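Local atomic coordinates of probable polyketide synthase 1 (Dictyostelium discoideum, PDB entry 2H84), a protein that probably acts as a polyketide synthase that yields acylpyrones in vitro, represented here by its C-terminal type III (chalcone and stilbene synthase family) domain. Residues Q31-S36 with V66-K71; K52-Q57 with D198-S203; S267-F272 with N310-D315; C293-H298 with I355-G360. All coordinates share one frame; numbering follows the deposited sequence.

Overall arrangement
Two pairs of crossing contacts follow one another along this chain. Contact 1 closes the first loop, joining helix 30-40 to the loop after strand 62-63. Contact 2 opens inside that loop, on helix 45-56, and closes far downstream on helix 197-205, so the two cross; they also touch through Lys34 with Glu56 and Phe55. In the C-terminal half, contact 3 leaves helix 261-280 and closes at the end of helix 302-311, while contact 4 starts between them on strand 294-297 and ends on strand 353-360. This second crossing stacks helices on the edge of the central sheet. Contacts 2 and 4 stay about 12 Å apart at their nearest atoms.

Contact 1 (Q31-S36 with V66-K71); sequences QSLKDS and VRDYTK
With OG1 at chi1 79°, Thr70 holds its CG2 methyl anti to its own carbonyl carbon and sends it to Leu33 of helix 30-40, whose CG is likewise anti to the carbonyl carbon (chi1 -75°). Leu33 CD2 and Thr70 CG2 meet at 3.6 Å, the two side chains crossing obliquely, while the same leucine methyl lies 4.3 Å from Tyr69 CB. One turn further on, Ser36 lies over the backbone of Thr70, its CB 3.7 Å from Thr70 CA. The loop side is shaped by an Asx turn within a type I beta turn from Asp68 to Lys71. Asp68 OD2 takes two donors from one face of its carboxylate, 42° out of plane: Thr70 N at 3.0 Å and Thr70 OG1 at 2.9 Å. Threonine thus splits its branches, hydroxyl to its own loop and methyl to the helix. An alanine here is likely to leave Asp68 OD2 with the backbone N alone of these two donors and to open a gap beside Leu33 CD2. Ser32 OG is held by Ser29 O, and the far end of Tyr69 bonds to Ser188 O. No direct hydrogen bond spans the two segments; a water 2.9 Å from Thr70 O donates to that carbonyl and also bonds Ser36 OG. The chemistry implies a join made by van der Waals packing and one shared water, while Asp68 and the Thr70 hydroxyl are spent on the loop's own turn.

Contact 2 (K52-Q57 with D198-S203); sequences KRIFEQ and DQMVAS
The ring of Phe55 is met obliquely by two backbone carbonyls of helix 197-205: its CZ lies 3.3 Å from Ser203 O, and its CE1 is turned to the more distant Met200 O. The Ser203 side chain borders the same corner, with OG 3.9 Å from Phe55 CE1. Elsewhere the ring rests on Gln30, Lys34 and Ile37 of helix 30-40. A second flat group, the guanidinium of Arg53, takes no part in this interface; Glu56 OE1 approaches it in plane, at the edge, as a long salt bridge, and Glu49 gives it a second carboxylate. The two helices belong to the N-terminal half of the thiolase fold and cross at -46°, their axes 9.2 Å apart, running broadly in the same direction. Between them, Ile54 supplies the apolar filling. Its CD1 meets Met200 CB at 3.4 Å, the side chains crossing at about a right angle, and the bend at chi3 of Met200 (-88°) brings CE back to 3.9 Å from the same Ile54 CD1. The other branch, Ile54 CG2, lies anti to the backbone N and settles 4.0 Å from Val201 CA. Ser203 O accepts from Arg63 NH2. The Val201 side chain also lies about 4 Å from a bound hexaethylene glycol, probably from the crystallisation liquor, and about 11 Å from the side chain of Cys157, the predicted active-site residue.

Contact 3 (S267-F272 with N310-D315); sequences SGIEAF and NSLGID
Leu312 lies across Ile269 at about a right angle, its branch point facing the gamma methyl of the isoleucine: Leu312 CG is 3.6 Å from Ile269 CG2. The two leucine methyls straddle this point, CD1 reaching 4.0 Å and CD2 3.7 Å from Ile269 CG2. Against Glu270 the same leucine is oriented differently. The glutamate has CG anti to its backbone N (chi1 -173°) and stays extended beyond it, which lays the aliphatic stem along Leu312, the two running in opposite directions, with Glu270 CB 3.7 Å and CG 4.0 Å from Leu312 CD2. Ser311 brings its CB to 3.8 Å from Ile269 CG2, while its OG is bonded to Gly266 O, a hydrogen bond that ties the two helices together beside the apolar contact. An alanine in place of Leu312 removes CG and both methyls and would probably open a gap against Ile269 and the stem of Glu270, with Ile269 CG2 losing most of its apolar cover from this segment. The backbone then turns away in a Schellman motif: Gly313, with positive phi (52°), is the C-prime residue, and Ile314 N bonds to Glu309 O. Beneath the pair lies the central sheet. Ile269 touches Leu357 of strand 353-360 and Ile308 of helix 302-311, while Leu312 and Ile314 both rest on Phe295 of strand 294-297, so the middle of helix 261-280 and the C-terminal end of helix 302-311 sit together over neighbouring strands.

Contact 4 (C293-H298 with I355-G360); sequences CEFLIH and ISLAFG
Ile355 fills the hollow between Cys293 and Phe295. Its CG1 sits 3.7 Å from Cys293 CB, its CD1 reaches 3.6 Å from Phe295 CZ, and its CB lies over one face of the phenyl ring in a CH-pi contact, 4.2 Å from the ring centroid and 16° off the normal. The Phe295 and Ile355 side chains lie alongside each other, pointing the same way. At the edge of that ring, near its plane, Leu357 CD1 closes the next notch. Further along, the Ile297 CG2 methyl, anti to its own backbone N, meets Phe359 CZ at 3.7 Å, the two side chains set at a slant to each other. These bumps belong to the face that helices 261-280 and 302-311 cover; Leu296 and Ser356 turn to the other, against helix 335-345. Hydrogen bonds of the parallel-strand pattern hold the two in step: Ile355 N donates to Glu294 O at 2.8 Å, Leu296 N to Ile355 O at 2.9 Å, and His298 N to Leu357 O. Leu296 O is gripped chiefly by Ser356 OG at 2.7 Å, nearly straight in line with its C=O, with a weak bond from Leu357 N beside it. At the last bond, His298 places its CB against Ala358 CB and carries its ring toward Asn331 and Cys157, whose side chain is about 4 Å from that of the histidine. This parallel pair forms one edge of the C-terminal half of the thiolase fold, and the grouping is consistent with the Cys-His-Asn catalytic triad of chalcone synthases.

Contact 1 (Q31-S36 with V66-K71)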
loop_
_atom_site.group_PDB
_atom_site.type_symbol
_atom_site.label_atom_id
_atom_site.label_comp_id
_atom_site.label_asym_id
_atom_site.label_seq_id
_atom_site.Cartn_x
_atom_site.Cartn_y
_atom_site.Cartn_z
ATOM N N GLN A 31 19.470 21.516 18.723
ATOM C CA GLN A 31 20.797 22.066 18.897
ATOM C C GLN A 31 21.829 20.987 19.203
ATOM O O GLN A 31 22.926 20.999 18.641
ATOM C CB GLN A 31 20.787 23.116 20.000
ATOM C CG GLN A 31 21.264 24.471 19.529
ATOM C CD GLN A 31 22.439 24.972 20.332
ATOM O OE1 GLN A 31 23.459 24.292 20.444
ATOM N NE2 GLN A 31 22.310 26.168 20.895
ATOM N N SER A 32 21.486 20.054 20.089
ATOM C CA SER A 32 22.418 18.981 20.421
ATOM C C SER A 32 22.572 18.040 19.230
ATOM O O SER A 32 23.661 17.520 18.996
ATOM C CB SER A 32 21.960 18.215 21.662
ATOM O OG SER A 32 20.604 17.855 21.542
ATOM N N LEU A 33 21.494 17.829 18.475
ATOM C CA LEU A 33 21.567 16.994 17.277
ATOM C C LEU A 33 22.462 17.744 16.291
ATOM O O LEU A 33 23.270 17.148 15.584
ATOM C CB LEU A 33 20.180 16.785 16.650
ATOM C CG LEU A 33 19.186 15.819 17.308
ATOM C CD1 LEU A 33 17.851 15.904 16.563
ATOM C CD2 LEU A 33 19.718 14.387 17.282
ATOM N N LYS A 34 22.318 19.063 16.254
ATOM C CA LYS A 34 23.144 19.868 15.381
ATOM C C LYS A 34 24.585 19.548 15.739
ATOM O O LYS A 34 25.323 19.015 14.923
ATOM C CB LYS A 34 22.891 21.350 15.608
ATOM C CG LYS A 34 23.699 22.243 14.691
ATOM C CD LYS A 34 24.304 23.431 15.436
ATOM C CE LYS A 34 23.253 24.359 16.030
ATOM N NZ LYS A 34 23.872 25.623 16.531
ATOM N N ASP A 35 24.981 19.853 16.969
ATOM C CA ASP A 35 26.344 19.582 17.396
ATOM C C ASP A 35 26.750 18.180 16.994
ATOM O O ASP A 35 27.618 17.989 16.149
ATOM C CB ASP A 35 26.496 19.696 18.919
ATOM C CG ASP A 35 26.062 21.040 19.462
ATOM O OD1 ASP A 35 26.293 22.072 18.791
ATOM O OD2 ASP A 35 25.502 21.059 20.579
ATOM N N SER A 36 26.101 17.202 17.615
ATOM C CA SER A 36 26.385 15.787 17.381
ATOM C C SER A 36 26.537 15.350 15.944
ATOM O O SER A 36 27.646 15.054 15.497
ATOM C CB SER A 36 25.325 14.912 18.054
ATOM O OG SER A 36 25.519 14.882 19.460
ATOM N N VAL A 66 13.875 7.405 16.943
ATOM C CA VAL A 66 14.082 6.055 17.431
ATOM C C VAL A 66 15.595 5.924 17.575
ATOM O O VAL A 66 16.080 5.224 18.461
ATOM C CB VAL A 66 13.540 5.007 16.428
ATOM C CG1 VAL A 66 13.991 3.606 16.819
ATOM C CG2 VAL A 66 12.029 5.064 16.396
ATOM N N ARG A 67 16.340 6.602 16.703
ATOM C CA ARG A 67 17.798 6.580 16.777
ATOM C C ARG A 67 18.291 7.957 17.191
ATOM O O ARG A 67 18.342 8.876 16.385
ATOM C CB ARG A 67 18.429 6.202 15.435
ATOM C CG ARG A 67 19.961 6.194 15.469
ATOM C CD ARG A 67 20.557 5.565 14.224
ATOM N NE ARG A 67 22.014 5.652 14.218
ATOM C CZ ARG A 67 22.810 4.650 13.857
ATOM N NH1 ARG A 67 22.282 3.498 13.481
ATOM N NH2 ARG A 67 24.128 4.780 13.871
ATOM N N ASP A 68 18.649 8.091 18.460
ATOM C CA ASP A 68 19.127 9.354 18.999
ATOM C C ASP A 68 20.597 9.519 18.655
ATOM O O ASP A 68 21.471 9.008 19.347
ATOM C CB ASP A 68 18.922 9.378 20.520
ATOM C CG ASP A 68 19.287 10.713 21.145
ATOM O OD1 ASP A 68 19.017 10.922 22.344
ATOM O OD2 ASP A 68 19.859 11.564 20.451
ATOM N N TYR A 69 20.862 10.251 17.584
ATOM C CA TYR A 69 22.220 10.460 17.139
ATOM C C TYR A 69 23.148 11.162 18.124
ATOM O O TYR A 69 24.364 11.145 17.946
ATOM C CB TYR A 69 22.210 11.194 15.796
ATOM C CG TYR A 69 21.749 10.310 14.658
ATOM C CD1 TYR A 69 20.395 10.058 14.446
ATOM C CD2 TYR A 69 22.674 9.669 13.834
ATOM C CE1 TYR A 69 19.981 9.187 13.446
ATOM C CE2 TYR A 69 22.272 8.802 12.836
ATOM C CZ TYR A 69 20.928 8.562 12.645
ATOM O OH TYR A 69 20.540 7.684 11.660
ATOM N N THR A 70 22.596 11.766 19.170
ATOM C CA THR A 70 23.443 12.443 20.142
ATOM C C THR A 70 24.150 11.389 20.979
ATOM O O THR A 70 25.176 11.667 21.600
ATOM C CB THR A 70 22.641 13.384 21.072
ATOM O OG1 THR A 70 21.993 12.627 22.102
ATOM C CG2 THR A 70 21.594 14.117 20.287
ATOM N N LYS A 71 23.592 10.177 20.997
ATOM C CA LYS A 71 24.193 9.058 21.725
ATOM C C LYS A 71 25.328 8.520 20.851
ATOM O O LYS A 71 25.114 8.158 19.696
ATOM C CB LYS A 71 23.166 7.954 21.966
ATOM C CG LYS A 71 21.988 8.361 22.825
ATOM C CD LYS A 71 21.292 7.109 23.345
ATOM C CE LYS A 71 20.129 7.435 24.271
ATOM N NZ LYS A 71 19.101 6.355 24.191
HETATM O O HOH W 1 27.610 13.299 21.440
#

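Contact 2 (K52-Q57 with D198-S203)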
loop_
_atom_site.group_PDB
_atom_site.type_symbol
_atom_site.label_atom_id
_atom_site.label_comp_id
_atom_site.label_asym_id
_atom_site.label_seq_id
_atom_site.Cartn_x
_atom_site.Cartn_y
_atom_site.Cartn_z
ATOM N N LYS A 52 26.249 22.095 10.121
ATOM C CA LYS A 52 25.922 22.950 11.251
ATOM C C LYS A 52 25.036 24.106 10.800
ATOM O O LYS A 52 24.088 24.485 11.486
ATOM C CB LYS A 52 27.215 23.491 11.858
ATOM C CG LYS A 52 27.017 24.459 13.007
ATOM C CD LYS A 52 28.349 25.035 13.469
ATOM C CE LYS A 52 28.166 26.041 14.600
ATOM N NZ LYS A 52 29.476 26.537 15.110
ATOM N N ARG A 53 25.355 24.660 9.637
ATOM C CA ARG A 53 24.605 25.778 9.073
ATOM C C ARG A 53 23.157 25.376 8.795
ATOM O O ARG A 53 22.212 26.010 9.279
ATOM C CB ARG A 53 25.284 26.240 7.777
ATOM C CG ARG A 53 25.590 27.722 7.724
ATOM C CD ARG A 53 26.368 28.137 8.935
ATOM N NE ARG A 53 27.799 27.926 8.807
ATOM C CZ ARG A 53 28.620 27.822 9.852
ATOM N NH1 ARG A 53 28.181 27.886 11.080
ATOM N NH2 ARG A 53 29.903 27.696 9.703
ATOM N N ILE A 54 23.003 24.312 8.011
ATOM C CA ILE A 54 21.697 23.773 7.642
ATOM C C ILE A 54 20.798 23.567 8.856
ATOM O O ILE A 54 19.620 23.908 8.815
ATOM C CB ILE A 54 21.864 22.438 6.886
ATOM C CG1 ILE A 54 22.337 22.715 5.464
ATOM C CG2 ILE A 54 20.567 21.657 6.888
ATOM C CD1 ILE A 54 22.709 21.473 4.698
ATOM N N PHE A 55 21.346 23.005 9.929
ATOM C CA PHE A 55 20.561 22.793 11.137
ATOM C C PHE A 55 20.054 24.119 11.662
ATOM O O PHE A 55 18.857 24.298 11.879
ATOM C CB PHE A 55 21.395 22.099 12.216
ATOM C CG PHE A 55 21.401 20.605 12.104
ATOM C CD1 PHE A 55 22.023 19.981 11.035
ATOM C CD2 PHE A 55 20.710 19.823 13.026
ATOM C CE1 PHE A 55 21.968 18.598 10.894
ATOM C CE2 PHE A 55 20.650 18.438 12.894
ATOM C CZ PHE A 55 21.270 17.827 11.823
ATOM N N GLU A 56 20.978 25.050 11.862
ATOM C CA GLU A 56 20.635 26.373 12.354
ATOM C C GLU A 56 19.486 26.966 11.545
ATOM O O GLU A 56 18.459 27.345 12.111
ATOM C CB GLU A 56 21.861 27.284 12.285
ATOM C CG GLU A 56 22.791 27.162 13.487
ATOM C CD GLU A 56 24.250 27.436 13.138
ATOM O OE1 GLU A 56 24.518 28.267 12.235
ATOM O OE2 GLU A 56 25.134 26.822 13.777
ATOM N N GLN A 57 19.646 27.028 10.225
ATOM C CA GLN A 57 18.597 27.588 9.378
ATOM C C GLN A 57 17.401 26.678 9.142
ATOM O O GLN A 57 16.561 26.975 8.295
ATOM C CB GLN A 57 19.156 28.030 8.019
ATOM C CG GLN A 57 19.383 29.542 7.938
ATOM C CD GLN A 57 18.192 30.334 8.490
ATOM O OE1 GLN A 57 17.265 30.696 7.762
ATOM N NE2 GLN A 57 18.214 30.592 9.786
ATOM N N ASP A 198 21.124 17.473 -0.020
ATOM C CA ASP A 198 19.870 16.840 0.381
ATOM C C ASP A 198 20.071 15.838 1.509
ATOM O O ASP A 198 19.168 15.609 2.317
ATOM C CB ASP A 198 19.184 16.174 -0.825
ATOM C CG ASP A 198 20.032 15.086 -1.467
ATOM O OD1 ASP A 198 21.267 15.085 -1.287
ATOM O OD2 ASP A 198 19.449 14.232 -2.164
ATOM N N GLN A 199 21.259 15.239 1.562
ATOM C CA GLN A 199 21.576 14.273 2.610
ATOM C C GLN A 199 21.655 15.000 3.956
ATOM O O GLN A 199 21.072 14.552 4.950
ATOM C CB GLN A 199 22.900 13.572 2.296
ATOM C CG GLN A 199 22.790 12.063 2.299
ATOM C CD GLN A 199 21.728 11.536 1.351
ATOM O OE1 GLN A 199 21.236 10.426 1.526
ATOM N NE2 GLN A 199 21.380 12.320 0.338
ATOM N N MET A 200 22.368 16.130 3.972
ATOM C CA MET A 200 22.515 16.956 5.169
ATOM C C MET A 200 21.144 17.481 5.613
ATOM O O MET A 200 20.793 17.405 6.792
ATOM C CB MET A 200 23.449 18.139 4.887
ATOM C CG MET A 200 24.796 17.737 4.307
ATOM S SD MET A 200 26.066 19.037 4.348
ATOM C CE MET A 200 25.777 19.865 2.830
ATOM N N VAL A 201 20.376 18.009 4.661
ATOM C CA VAL A 201 19.043 18.541 4.941
ATOM C C VAL A 201 18.163 17.479 5.593
ATOM O O VAL A 201 17.591 17.691 6.671
ATOM C CB VAL A 201 18.313 19.010 3.648
ATOM C CG1 VAL A 201 16.942 19.571 4.010
ATOM C CG2 VAL A 201 19.143 20.046 2.908
ATOM N N ALA A 202 18.068 16.337 4.918
ATOM C CA ALA A 202 17.248 15.232 5.385
ATOM C C ALA A 202 17.593 14.881 6.822
ATOM O O ALA A 202 16.715 14.561 7.619
ATOM C CB ALA A 202 17.442 14.025 4.480
ATOM N N SER A 203 18.872 14.964 7.160
ATOM C CA SER A 203 19.301 14.643 8.514
ATOM C C SER A 203 18.947 15.763 9.479
ATOM O O SER A 203 19.085 15.607 10.692
ATOM C CB SER A 203 20.813 14.400 8.568
ATOM O OG SER A 203 21.540 15.613 8.433
#

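Contact 3 (S267-F272 with N310-D315)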
loop_
_atom_site.group_PDB
_atom_site.type_symbol
_atom_site.label_atom_id
_atom_site.label_comp_id
_atom_site.label_asym_id
_atom_site.label_seq_id
_atom_site.Cartn_x
_atom_site.Cartn_y
_atom_site.Cartn_z
ATOM N N SER A 267 5.141 27.332 -7.007
ATOM C CA SER A 267 4.565 27.730 -8.279
ATOM C C SER A 267 3.308 26.965 -8.710
ATOM O O SER A 267 2.561 27.439 -9.570
ATOM C CB SER A 267 5.621 27.662 -9.387
ATOM O OG SER A 267 6.092 26.348 -9.637
ATOM N N GLY A 268 3.052 25.804 -8.110
ATOM C CA GLY A 268 1.867 25.048 -8.493
ATOM C C GLY A 268 0.782 25.006 -7.433
ATOM O O GLY A 268 -0.328 24.561 -7.689
ATOM N N ILE A 269 1.104 25.499 -6.244
ATOM C CA ILE A 269 0.177 25.473 -5.133
ATOM C C ILE A 269 -1.130 26.248 -5.337
ATOM O O ILE A 269 -2.208 25.734 -5.041
ATOM C CB ILE A 269 0.892 25.946 -3.837
ATOM C CG1 ILE A 269 0.277 25.278 -2.604
ATOM C CG2 ILE A 269 0.742 27.461 -3.639
ATOM C CD1 ILE A 269 -0.278 23.876 -2.855
ATOM N N GLU A 270 -1.049 27.471 -5.855
ATOM C CA GLU A 270 -2.248 28.283 -6.038
ATOM C C GLU A 270 -3.278 27.660 -6.956
ATOM O O GLU A 270 -4.436 27.543 -6.594
ATOM C CB GLU A 270 -1.897 29.666 -6.571
ATOM C CG GLU A 270 -3.104 30.602 -6.619
ATOM C CD GLU A 270 -2.765 31.938 -7.233
ATOM O OE1 GLU A 270 -3.120 32.984 -6.633
ATOM O OE2 GLU A 270 -2.142 31.935 -8.321
ATOM N N ALA A 271 -2.862 27.280 -8.152
ATOM C CA ALA A 271 -3.781 26.669 -9.098
ATOM C C ALA A 271 -4.438 25.456 -8.465
ATOM O O ALA A 271 -5.623 25.194 -8.686
ATOM C CB ALA A 271 -3.046 26.259 -10.341
ATOM N N PHE A 272 -3.655 24.714 -7.685
ATOM C CA PHE A 272 -4.142 23.524 -7.000
ATOM C C PHE A 272 -5.183 23.885 -5.938
ATOM O O PHE A 272 -6.269 23.304 -5.917
ATOM C CB PHE A 272 -2.971 22.771 -6.361
ATOM C CG PHE A 272 -3.377 21.497 -5.681
ATOM C CD1 PHE A 272 -3.425 21.421 -4.297
ATOM C CD2 PHE A 272 -3.687 20.363 -6.428
ATOM C CE1 PHE A 272 -3.795 20.242 -3.667
ATOM C CE2 PHE A 272 -4.060 19.180 -5.807
ATOM C CZ PHE A 272 -4.103 19.115 -4.426
ATOM N N ASN A 310 3.819 32.507 0.851
ATOM C CA ASN A 310 4.026 33.638 -0.048
ATOM C C ASN A 310 3.177 33.542 -1.305
ATOM O O ASN A 310 2.613 34.525 -1.754
ATOM C CB ASN A 310 5.456 33.680 -0.506
ATOM C CG ASN A 310 6.383 34.257 0.509
ATOM O OD1 ASN A 310 7.581 34.158 0.328
ATOM N ND2 ASN A 310 5.864 34.869 1.559
ATOM N N SER A 311 3.138 32.356 -1.897
ATOM C CA SER A 311 2.371 32.115 -3.099
ATOM C C SER A 311 0.869 32.329 -2.903
ATOM O O SER A 311 0.201 32.912 -3.756
ATOM C CB SER A 311 2.667 30.701 -3.557
ATOM O OG SER A 311 1.682 30.258 -4.451
ATOM N N LEU A 312 0.339 31.853 -1.779
ATOM C CA LEU A 312 -1.080 32.014 -1.506
ATOM C C LEU A 312 -1.287 33.333 -0.783
ATOM O O LEU A 312 -2.405 33.769 -0.556
ATOM C CB LEU A 312 -1.607 30.794 -0.722
ATOM C CG LEU A 312 -1.410 29.529 -1.547
ATOM C CD1 LEU A 312 -1.898 28.353 -0.746
ATOM C CD2 LEU A 312 -2.147 29.609 -2.904
ATOM N N GLY A 313 -0.180 33.991 -0.465
ATOM C CA GLY A 313 -0.250 35.270 0.216
ATOM C C GLY A 313 -1.124 35.194 1.448
ATOM O O GLY A 313 -1.943 36.060 1.680
ATOM N N ILE A 314 -0.940 34.152 2.249
ATOM C CA ILE A 314 -1.716 33.982 3.466
ATOM C C ILE A 314 -1.011 34.595 4.686
ATOM O O ILE A 314 0.178 34.901 4.644
ATOM C CB ILE A 314 -2.022 32.491 3.705
ATOM C CG1 ILE A 314 -0.719 31.689 3.788
ATOM C CG2 ILE A 314 -2.866 31.948 2.590
ATOM C CD1 ILE A 314 -0.908 30.238 4.203
ATOM N N ASP A 315 -1.750 34.740 5.774
ATOM C CA ASP A 315 -1.241 35.327 7.000
ATOM C C ASP A 315 -0.688 34.276 7.984
ATOM O O ASP A 315 -1.180 33.160 8.042
ATOM C CB ASP A 315 -2.387 36.086 7.657
ATOM C CG ASP A 315 -1.927 37.084 8.693
ATOM O OD1 ASP A 315 -1.558 36.659 9.798
ATOM O OD2 ASP A 315 -1.951 38.302 8.411
#

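Contact 4 (C293-H298 with I355-G360)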
loop_
_atom_site.group_PDB
_atom_site.type_symbol
_atom_site.label_atom_id
_atom_site.label_comp_id
_atom_site.label_asym_id
_atom_site.label_seq_id
_atom_site.Cartn_x
_atom_site.Cartn_y
_atom_site.Cartn_z
ATOM N N CYS A 293 -9.272 30.724 5.541
ATOM C CA CYS A 293 -9.098 29.349 5.994
ATOM C C CYS A 293 -7.854 29.091 6.835
ATOM O O CYS A 293 -6.823 29.738 6.660
ATOM C CB CYS A 293 -9.088 28.406 4.792
ATOM S SG CYS A 293 -10.544 28.537 3.728
ATOM N N GLU A 294 -7.972 28.146 7.764
ATOM C CA GLU A 294 -6.857 27.756 8.614
ATOM C C GLU A 294 -6.058 26.805 7.744
ATOM O O GLU A 294 -6.631 25.973 7.047
ATOM C CB GLU A 294 -7.357 27.011 9.857
ATOM C CG GLU A 294 -6.255 26.505 10.785
ATOM C CD GLU A 294 -5.657 27.607 11.642
ATOM O OE1 GLU A 294 -4.496 27.463 12.100
ATOM O OE2 GLU A 294 -6.359 28.619 11.867
ATOM N N PHE A 295 -4.740 26.925 7.768
ATOM C CA PHE A 295 -3.905 26.049 6.957
ATOM C C PHE A 295 -3.188 24.967 7.742
ATOM O O PHE A 295 -2.298 25.246 8.556
ATOM C CB PHE A 295 -2.905 26.873 6.152
ATOM C CG PHE A 295 -3.462 27.379 4.854
ATOM C CD1 PHE A 295 -3.088 26.797 3.651
ATOM C CD2 PHE A 295 -4.422 28.382 4.840
ATOM C CE1 PHE A 295 -3.655 27.214 2.451
ATOM C CE2 PHE A 295 -4.992 28.803 3.643
ATOM C CZ PHE A 295 -4.612 28.212 2.451
ATOM N N LEU A 296 -3.602 23.726 7.481
ATOM C CA LEU A 296 -3.048 22.532 8.125
ATOM C C LEU A 296 -2.180 21.855 7.075
ATOM O O LEU A 296 -2.615 20.943 6.371
ATOM C CB LEU A 296 -4.185 21.612 8.577
ATOM C CG LEU A 296 -5.271 22.356 9.362
ATOM C CD1 LEU A 296 -6.354 21.387 9.798
ATOM C CD2 LEU A 296 -4.650 23.070 10.562
ATOM N N ILE A 297 -0.944 22.328 6.981
ATOM C CA ILE A 297 0.008 21.832 6.006
ATOM C C ILE A 297 0.997 20.822 6.551
ATOM O O ILE A 297 1.486 20.947 7.674
ATOM C CB ILE A 297 0.816 22.999 5.408
ATOM C CG1 ILE A 297 -0.134 24.106 4.940
ATOM C CG2 ILE A 297 1.680 22.499 4.244
ATOM C CD1 ILE A 297 0.576 25.341 4.414
ATOM N N HIS A 298 1.283 19.816 5.731
ATOM C CA HIS A 298 2.254 18.781 6.056
ATOM C C HIS A 298 3.566 19.506 6.343
ATOM O O HIS A 298 4.076 20.234 5.494
ATOM C CB HIS A 298 2.426 17.845 4.855
ATOM C CG HIS A 298 3.730 17.116 4.842
ATOM N ND1 HIS A 298 4.090 16.230 5.831
ATOM C CD2 HIS A 298 4.768 17.161 3.974
ATOM C CE1 HIS A 298 5.297 15.760 5.574
ATOM N NE2 HIS A 298 5.731 16.309 4.452
ATOM N N ILE A 355 -7.868 24.305 5.180
ATOM C CA ILE A 355 -7.328 23.751 3.950
ATOM C C ILE A 355 -6.109 22.929 4.362
ATOM O O ILE A 355 -5.227 23.428 5.076
ATOM C CB ILE A 355 -6.891 24.857 2.953
ATOM C CG1 ILE A 355 -8.116 25.670 2.505
ATOM C CG2 ILE A 355 -6.189 24.219 1.737
ATOM C CD1 ILE A 355 -7.799 26.809 1.542
ATOM N N SER A 356 -6.081 21.662 3.958
ATOM C CA SER A 356 -4.941 20.819 4.278
ATOM C C SER A 356 -4.193 20.448 3.008
ATOM O O SER A 356 -4.780 20.046 2.000
ATOM C CB SER A 356 -5.364 19.557 5.009
ATOM O OG SER A 356 -4.217 18.903 5.508
ATOM N N LEU A 357 -2.879 20.588 3.063
ATOM C CA LEU A 357 -2.055 20.294 1.908
ATOM C C LEU A 357 -0.944 19.309 2.268
ATOM O O LEU A 357 -0.510 19.230 3.420
ATOM C CB LEU A 357 -1.465 21.595 1.362
ATOM C CG LEU A 357 -2.501 22.619 0.889
ATOM C CD1 LEU A 357 -1.802 23.928 0.546
ATOM C CD2 LEU A 357 -3.247 22.084 -0.327
ATOM N N ALA A 358 -0.511 18.546 1.275
ATOM C CA ALA A 358 0.552 17.584 1.450
ATOM C C ALA A 358 1.108 17.308 0.068
ATOM O O ALA A 358 0.387 17.362 -0.923
ATOM C CB ALA A 358 0.032 16.308 2.090
ATOM N N PHE A 359 2.395 16.993 0.008
ATOM C CA PHE A 359 3.047 16.730 -1.272
ATOM C C PHE A 359 4.063 15.654 -1.055
ATOM O O PHE A 359 4.631 15.521 0.039
ATOM C CB PHE A 359 3.753 17.991 -1.779
ATOM C CG PHE A 359 3.606 19.168 -0.862
ATOM C CD1 PHE A 359 2.499 20.035 -0.994
ATOM C CD2 PHE A 359 4.431 19.282 0.277
ATOM C CE1 PHE A 359 2.280 21.052 -0.070
ATOM C CE2 PHE A 359 4.224 20.285 1.207
ATOM C CZ PHE A 359 3.124 21.152 1.068
ATOM N N GLY A 360 4.338 14.908 -2.121
ATOM C CA GLY A 360 5.323 13.843 -2.030
ATOM C C GLY A 360 5.792 13.333 -3.361
ATOM O O GLY A 360 5.596 13.964 -4.387
#